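Local coordinates for PD-1 Binding Miniprotein GR918.2 (Synthetic construct, PDB 6V67) that binds the immune checkpoint receptor PD-1, as a computationally designed, disulfide-stabilised miniprotein, and probably serves as a synthetic agonist of that receptor, at residues C3-I8 and E21-F26; C7-Q12 and P35-E40. One frame throughout, in Å; residues are numbered along the deposited sequence.

How the interactions relate
Both interactions start from strand 3-9, the middle strand of a three-stranded antiparallel sheet ordered 12-18, 3-9, 38-42. Their centres lie about 12 Å apart. Along the chain, the overlapping segments 3-8 and 7-12 come first, then 21-26, then 35-40. Interaction 1 packs the strand against helix 20-33. Interaction 2 pairs the far end of the same strand with the start of strand 38-42, which follows the helix. C7 and I8 belong to both. V6 and E40 also link the two by a probable backbone hydrogen bond. Together they tie helix and edge strand to one central strand. One of the three disulfides lies within interaction 1, and the other two start from the same strand.

Interaction 1 (C3-I8 and E21-F26); sequences CFCVCI and EQCKKF
A buried disulfide, C5 to C23, joins the central strand 3-8 to the helix segment 21-26, on the face where the helix packs against the three-stranded antiparallel sheet of this designed miniprotein. The bond runs from C5 SG to C23 SG, 2.0 Å long, with chi3 at -85°. The axes of strand segment 3-8 and helix segment 21-26 run almost parallel, 7° apart, at a closest approach of 8.2 Å. Beside the bridge, C3 CB packs on C23 SG at 3.8 Å. One turn further along the helix, with CG anti to the backbone N, the F26 ring reaches back to the strand. C5 SG lies 4.2 Å from the centroid of the F26 ring, 41° off the normal, an oblique sulfur-aromatic contact. At the ring edge F26 CE2 meets V6 C, in the ring plane, at 3.5 Å. R16 of strand 12-18 also touches F26. An alanine in place of F26 would probably leave a gap between helix and strand and deprive the C5 sulfur of its aromatic neighbour. Two further disulfides, C3 with C43 and C7 with C30, leave from the same strand; C7 CB rests 3.7 Å from F26 CE2.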
loop_
_atom_site.group_PDB
_atom_site.type_symbol
_atom_site.label_atom_id
_atom_site.label_comp_id
_atom_site.label_asym_id
_atom_site.label_seq_id
_atom_site.Cartn_x
_atom_site.Cartn_y
_atom_site.Cartn_z
ATOM N N CYS A 3 -1.067 11.555 0.648
ATOM C CA CYS A 3 -0.338 10.496 -0.024
ATOM C C CYS A 3 -1.292 9.519 -0.692
ATOM O O CYS A 3 -2.460 9.396 -0.320
ATOM C CB CYS A 3 0.533 9.729 0.972
ATOM S SG CYS A 3 1.707 10.729 1.865
ATOM N N PHE A 4 -0.745 8.811 -1.670
ATOM C CA PHE A 4 -1.415 7.732 -2.385
ATOM C C PHE A 4 -0.532 6.501 -2.292
ATOM O O PHE A 4 0.671 6.588 -2.535
ATOM C CB PHE A 4 -1.590 8.137 -3.855
ATOM C CG PHE A 4 -2.032 7.021 -4.786
ATOM C CD1 PHE A 4 -3.303 6.487 -4.717
ATOM C CD2 PHE A 4 -1.180 6.571 -5.789
ATOM C CE1 PHE A 4 -3.708 5.498 -5.616
ATOM C CE2 PHE A 4 -1.580 5.571 -6.676
ATOM C CZ PHE A 4 -2.845 5.047 -6.586
ATOM N N CYS A 5 -1.109 5.369 -1.921
ATOM C CA CYS A 5 -0.333 4.152 -1.810
ATOM C C CYS A 5 -1.139 2.968 -2.328
ATOM O O CYS A 5 -2.376 2.985 -2.376
ATOM C CB CYS A 5 0.210 3.947 -0.392
ATOM S SG CYS A 5 -0.983 4.195 0.936
ATOM N N VAL A 6 -0.399 1.943 -2.746
ATOM C CA VAL A 6 -0.930 0.854 -3.555
ATOM C C VAL A 6 -0.353 -0.467 -3.070
ATOM O O VAL A 6 0.839 -0.563 -2.769
ATOM C CB VAL A 6 -0.523 1.053 -5.034
ATOM C CG1 VAL A 6 -1.076 -0.041 -5.924
ATOM C CG2 VAL A 6 -0.948 2.396 -5.568
ATOM N N CYS A 7 -1.191 -1.503 -3.075
ATOM C CA CYS A 7 -0.803 -2.877 -2.754
ATOM C C CYS A 7 -1.541 -3.786 -3.736
ATOM O O CYS A 7 -2.740 -4.023 -3.570
ATOM C CB CYS A 7 -1.182 -3.212 -1.315
ATOM S SG CYS A 7 -0.725 -4.867 -0.737
ATOM N N ILE A 8 -0.833 -4.290 -4.747
ATOM C CA ILE A 8 -1.424 -5.115 -5.803
ATOM C C ILE A 8 -1.026 -6.556 -5.562
ATOM O O ILE A 8 0.165 -6.872 -5.527
ATOM C CB ILE A 8 -0.939 -4.686 -7.197
ATOM C CG1 ILE A 8 -1.194 -3.207 -7.469
ATOM C CG2 ILE A 8 -1.536 -5.575 -8.288
ATOM C CD1 ILE A 8 -2.582 -2.776 -7.292
ATOM N N GLU A 21 1.705 8.780 7.525
ATOM C CA GLU A 21 1.667 7.727 8.534
ATOM C C GLU A 21 0.731 6.603 8.115
ATOM O O GLU A 21 1.041 5.420 8.297
ATOM C CB GLU A 21 1.253 8.297 9.883
ATOM C CG GLU A 21 2.301 9.168 10.541
ATOM C CD GLU A 21 2.499 10.521 9.841
ATOM O OE1 GLU A 21 3.662 10.976 9.781
ATOM O OE2 GLU A 21 1.503 11.130 9.359
ATOM N N GLN A 22 -0.424 6.961 7.563
ATOM C CA GLN A 22 -1.393 5.954 7.157
ATOM C C GLN A 22 -0.904 5.173 5.952
ATOM O O GLN A 22 -1.176 3.972 5.848
ATOM C CB GLN A 22 -2.749 6.603 6.895
ATOM C CG GLN A 22 -3.344 7.167 8.172
ATOM C CD GLN A 22 -4.465 8.153 7.938
ATOM O OE1 GLN A 22 -4.523 8.826 6.908
ATOM N NE2 GLN A 22 -5.364 8.255 8.908
ATOM N N CYS A 23 -0.198 5.829 5.024
ATOM C CA CYS A 23 0.351 5.095 3.888
ATOM C C CYS A 23 1.552 4.250 4.274
ATOM O O CYS A 23 1.729 3.159 3.730
ATOM C CB CYS A 23 0.645 6.001 2.695
ATOM S SG CYS A 23 -0.730 6.146 1.510
ATOM N N LYS A 24 2.374 4.702 5.219
ATOM C CA LYS A 24 3.419 3.817 5.731
ATOM C C LYS A 24 2.805 2.578 6.377
ATOM O O LYS A 24 3.285 1.455 6.173
ATOM C CB LYS A 24 4.312 4.549 6.735
ATOM C CG LYS A 24 5.208 5.620 6.135
ATOM C CD LYS A 24 5.865 6.438 7.232
ATOM C CE LYS A 24 6.723 7.554 6.676
ATOM N NZ LYS A 24 7.282 8.369 7.773
ATOM N N LYS A 25 1.747 2.762 7.164
ATOM C CA LYS A 25 1.095 1.618 7.791
ATOM C C LYS A 25 0.522 0.680 6.733
ATOM O O LYS A 25 0.648 -0.544 6.839
ATOM C CB LYS A 25 -0.008 2.095 8.737
ATOM C CG LYS A 25 -0.661 0.963 9.503
ATOM N N PHE A 26 -0.071 1.250 5.691
ATOM C CA PHE A 26 -0.639 0.464 4.605
ATOM C C PHE A 26 0.413 -0.429 3.969
ATOM O O PHE A 26 0.167 -1.616 3.718
ATOM C CB PHE A 26 -1.235 1.434 3.588
ATOM C CG PHE A 26 -1.901 0.799 2.403
ATOM C CD1 PHE A 26 -3.208 0.374 2.427
ATOM C CD2 PHE A 26 -1.210 0.730 1.214
ATOM C CE1 PHE A 26 -3.783 -0.153 1.261
ATOM C CE2 PHE A 26 -1.743 0.204 0.092
ATOM C CZ PHE A 26 -3.026 -0.222 0.095
#

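Interaction 2 (C7-Q12 and P35-E40); sequences CITGPQ and PGAEVE
The flat groups here are the peptide carbonyls of I8 and E38, and each accepts an N-H lying in the carbonyl plane. I8 N donates to E38 O at 2.8 Å, nearly straight at 171°. E38 N donates in turn to I8 O at 3.0 Å, more bent at 151°. This makes I8 and E38 an antiparallel hydrogen-bonded pair between strands 3-9 and 38-42. C7 and V39 form the next, non-hydrogen-bonded pair. Both carbonyls also receive a CA-H contact: A37 CA lies 3.3 Å from I8 O, and C7 CA lies 3.5 Å from E38 O. On one face of the sheet I8 CB meets E38 CB at 4.0 Å. The E38 chain then bends at chi2 (-71°), and its carboxylate leads away from I8. W13 and Y15 of strand 12-18 touch I8 on that face. A37 CB packs against I8 O at 3.5 Å, and C7 SG, at 3.9 Å, and T9 CG2, at 4.0 Å, lie on the same side of it. Beyond T9 the chain reverses in a type II' turn, with G10 at positive phi. Two reciprocal N-H...O bonds thus fix the I8-E38 register, with small CB and methyl contacts beside them.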
loop_
_atom_site.group_PDB
_atom_site.type_symbol
_atom_site.label_atom_id
_atom_site.label_comp_id
_atom_site.label_asym_id
_atom_site.label_seq_id
_atom_site.Cartn_x
_atom_site.Cartn_y
_atom_site.Cartn_z
ATOM N N CYS A 7 -1.191 -1.503 -3.075
ATOM C CA CYS A 7 -0.803 -2.877 -2.754
ATOM C C CYS A 7 -1.541 -3.786 -3.736
ATOM O O CYS A 7 -2.740 -4.023 -3.570
ATOM C CB CYS A 7 -1.182 -3.212 -1.315
ATOM S SG CYS A 7 -0.725 -4.867 -0.737
ATOM N N ILE A 8 -0.833 -4.290 -4.747
ATOM C CA ILE A 8 -1.424 -5.115 -5.803
ATOM C C ILE A 8 -1.026 -6.556 -5.562
ATOM O O ILE A 8 0.165 -6.872 -5.527
ATOM C CB ILE A 8 -0.939 -4.686 -7.197
ATOM C CG1 ILE A 8 -1.194 -3.207 -7.469
ATOM C CG2 ILE A 8 -1.536 -5.575 -8.288
ATOM C CD1 ILE A 8 -2.582 -2.776 -7.292
ATOM N N THR A 9 -2.016 -7.445 -5.462
ATOM C CA THR A 9 -1.780 -8.885 -5.363
ATOM C C THR A 9 -2.615 -9.566 -6.434
ATOM O O THR A 9 -3.789 -9.910 -6.235
ATOM C CB THR A 9 -2.098 -9.428 -3.999
ATOM O OG1 THR A 9 -3.421 -9.059 -3.655
ATOM C CG2 THR A 9 -1.160 -8.884 -2.995
ATOM N N GLY A 10 -2.001 -9.788 -7.581
ATOM C CA GLY A 10 -2.710 -10.398 -8.676
ATOM C C GLY A 10 -3.950 -9.600 -9.037
ATOM O O GLY A 10 -3.873 -8.405 -9.300
ATOM N N PRO A 11 -5.120 -10.238 -9.050
ATOM C CA PRO A 11 -6.351 -9.543 -9.440
ATOM C C PRO A 11 -7.010 -8.760 -8.324
ATOM O O PRO A 11 -8.079 -8.189 -8.553
ATOM C CB PRO A 11 -7.256 -10.698 -9.890
ATOM C CG PRO A 11 -6.843 -11.813 -8.997
ATOM C CD PRO A 11 -5.357 -11.670 -8.802
ATOM N N GLN A 12 -6.446 -8.749 -7.120
ATOM C CA GLN A 12 -6.937 -7.911 -6.042
ATOM C C GLN A 12 -6.033 -6.695 -5.943
ATOM O O GLN A 12 -4.827 -6.831 -5.746
ATOM C CB GLN A 12 -6.951 -8.655 -4.716
ATOM C CG GLN A 12 -7.511 -7.801 -3.607
ATOM C CD GLN A 12 -7.437 -8.483 -2.279
ATOM O OE1 GLN A 12 -8.267 -9.319 -1.948
ATOM N NE2 GLN A 12 -6.443 -8.120 -1.495
ATOM N N PRO A 35 3.874 -10.794 0.765
ATOM C CA PRO A 35 5.309 -10.608 0.481
ATOM C C PRO A 35 5.638 -10.328 -0.971
ATOM O O PRO A 35 6.700 -9.761 -1.263
ATOM C CB PRO A 35 5.932 -11.942 0.925
ATOM C CG PRO A 35 4.991 -12.528 1.880
ATOM C CD PRO A 35 3.618 -12.044 1.503
ATOM N N GLY A 36 4.789 -10.741 -1.893
ATOM C CA GLY A 36 5.046 -10.556 -3.302
ATOM C C GLY A 36 4.333 -9.387 -3.945
ATOM O O GLY A 36 4.360 -9.271 -5.174
ATOM N N ALA A 37 3.701 -8.516 -3.166
ATOM C CA ALA A 37 2.854 -7.480 -3.745
ATOM C C ALA A 37 3.660 -6.481 -4.558
ATOM O O ALA A 37 4.822 -6.202 -4.261
ATOM C CB ALA A 37 2.147 -6.711 -2.639
ATOM N N GLU A 38 3.003 -5.891 -5.552
ATOM C CA GLU A 38 3.514 -4.683 -6.182
ATOM C C GLU A 38 3.000 -3.497 -5.375
ATOM O O GLU A 38 1.851 -3.484 -4.924
ATOM C CB GLU A 38 3.068 -4.587 -7.643
ATOM C CG GLU A 38 3.547 -5.737 -8.521
ATOM C CD GLU A 38 5.035 -5.720 -8.816
ATOM O OE1 GLU A 38 5.680 -4.646 -8.773
ATOM O OE2 GLU A 38 5.571 -6.809 -9.106
ATOM N N VAL A 39 3.877 -2.524 -5.137
ATOM C CA VAL A 39 3.574 -1.456 -4.200
ATOM C C VAL A 39 3.938 -0.102 -4.784
ATOM O O VAL A 39 4.772 0.020 -5.685
ATOM C CB VAL A 39 4.271 -1.646 -2.839
ATOM C CG1 VAL A 39 3.842 -2.954 -2.203
ATOM C CG2 VAL A 39 5.783 -1.584 -2.975
ATOM N N GLU A 40 3.367 0.938 -4.182
ATOM C CA GLU A 40 3.684 2.322 -4.506
ATOM C C GLU A 40 3.351 3.186 -3.302
ATOM O O GLU A 40 2.392 2.906 -2.586
ATOM C CB GLU A 40 2.841 2.815 -5.692
ATOM C CG GLU A 40 3.142 4.229 -6.130
ATOM C CD GLU A 40 2.570 4.528 -7.498
ATOM O OE1 GLU A 40 2.772 3.702 -8.411
ATOM O OE2 GLU A 40 1.906 5.567 -7.659
#